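Local coordinates for protein type-2Aa cytolytic delta-endotoxin (Bacillus thuringiensis serovar kyushuensis, PDB 1CBY) that kills dipteran larvae by forming pores in the epithelial cell membrane of the insect midgut, at residues A[204-207]-A[208-211]. Numbering follows the deposited sequence.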
# COMPACT_ATOMS: atom_id res chain seq x y z
N PHE A 204 8.50 -7.86 -15.80
CA PHE A 204 7.61 -6.97 -16.53
C PHE A 204 6.29 -7.60 -16.96
O PHE A 204 5.67 -7.18 -17.94
CB PHE A 204 8.35 -6.34 -17.71
CG PHE A 204 9.49 -5.46 -17.29
CD1 PHE A 204 9.27 -4.13 -16.96
CD2 PHE A 204 10.77 -5.98 -17.16
CE1 PHE A 204 10.30 -3.33 -16.49
CE2 PHE A 204 11.82 -5.19 -16.70
CZ PHE A 204 11.58 -3.86 -16.37
N PHE A 205 5.86 -8.60 -16.20
CA PHE A 205 4.60 -9.29 -16.44
C PHE A 205 3.40 -8.40 -16.08
O PHE A 205 3.44 -7.63 -15.11
CB PHE A 205 4.55 -10.55 -15.58
CG PHE A 205 4.99 -11.79 -16.29
CD1 PHE A 205 5.47 -11.73 -17.60
CD2 PHE A 205 4.90 -13.03 -15.67
CE1 PHE A 205 5.85 -12.89 -18.28
CE2 PHE A 205 5.28 -14.19 -16.33
CZ PHE A 205 5.75 -14.12 -17.64
N THR A 206 2.33 -8.53 -16.85
CA THR A 206 1.12 -7.76 -16.61
C THR A 206 -0.04 -8.74 -16.36
O THR A 206 0.09 -9.94 -16.57
CB THR A 206 0.78 -6.86 -17.82
OG1 THR A 206 0.57 -7.66 -18.98
CG2 THR A 206 1.90 -5.87 -18.08
N ILE A 207 -1.17 -8.21 -15.89
CA ILE A 207 -2.36 -9.01 -15.60
C ILE A 207 -2.80 -9.87 -16.79
O ILE A 207 -3.38 -10.95 -16.62
CB ILE A 207 -3.53 -8.07 -15.16
CG1 ILE A 207 -3.29 -7.57 -13.73
CG2 ILE A 207 -4.86 -8.78 -15.23
CD1 ILE A 207 -3.32 -8.67 -12.69
N LYS A 208 -2.47 -9.41 -18.00
CA LYS A 208 -2.84 -10.10 -19.22
C LYS A 208 -1.86 -11.18 -19.70
O LYS A 208 -2.08 -11.79 -20.74
CB LYS A 208 -3.02 -9.08 -20.35
CG LYS A 208 -3.95 -7.93 -20.03
CD LYS A 208 -4.03 -6.98 -21.21
CE LYS A 208 -4.95 -5.80 -20.95
NZ LYS A 208 -5.08 -4.94 -22.16
N ASP A 209 -0.78 -11.39 -18.97
CA ASP A 209 0.21 -12.38 -19.39
C ASP A 209 -0.08 -13.79 -18.96
O ASP A 209 -0.74 -14.03 -17.95
CB ASP A 209 1.62 -11.95 -18.98
CG ASP A 209 2.17 -10.85 -19.88
OD1 ASP A 209 2.24 -11.07 -21.11
OD2 ASP A 209 2.51 -9.77 -19.37
N SER A 210 0.42 -14.74 -19.74
CA SER A 210 0.23 -16.16 -19.47
C SER A 210 1.58 -16.85 -19.31
O SER A 210 2.59 -16.39 -19.85
CB SER A 210 -0.54 -16.81 -20.63
OG SER A 210 -1.71 -16.08 -20.94
N ALA A 211 1.58 -17.96 -18.58
CA ALA A 211 2.80 -18.73 -18.37
C ALA A 211 2.44 -19.98 -17.57
O ALA A 211 1.40 -20.02 -16.91
CB ALA A 211 3.84 -17.91 -17.61
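Asp209 OD2 takes two hydrogen bonds from Thr206. The backbone donor, Thr206 N, lies 2.8 Å from Asp209 OD2, with an N-H...O angle of 159°, and meets the anti lone pair of that oxygen. The hydroxyl Thr206 OG1, 2.9 Å from the same Asp209 OD2, arrives instead from above the carboxylate plane, 60° out of it. With chi1 at 61°, OG1 sits between the backbone N and carbonyl carbon of Thr206, which brings both donors to one acceptor. In the reverse direction Asp209 N donates to Thr206 O over 2.9 Å, the bond that closes a type I beta turn from Thr206 to Asp209. This turn ends the loop after helix 199-202 and leads the chain into strand 210-225, where Ala211 pairs through its backbone with Val105. Beside the turn, Asp209 CB lies over one face of the Phe205 ring, offset toward its rim. Farther round the ring, Phe205 CE2 makes an apolar contact with Ala211 CB at 4.2 Å. In the protoxin dimer the turn packs against the second subunit, and Lys208 NZ of that subunit makes a weak, long ion pair with Asp209 OD2.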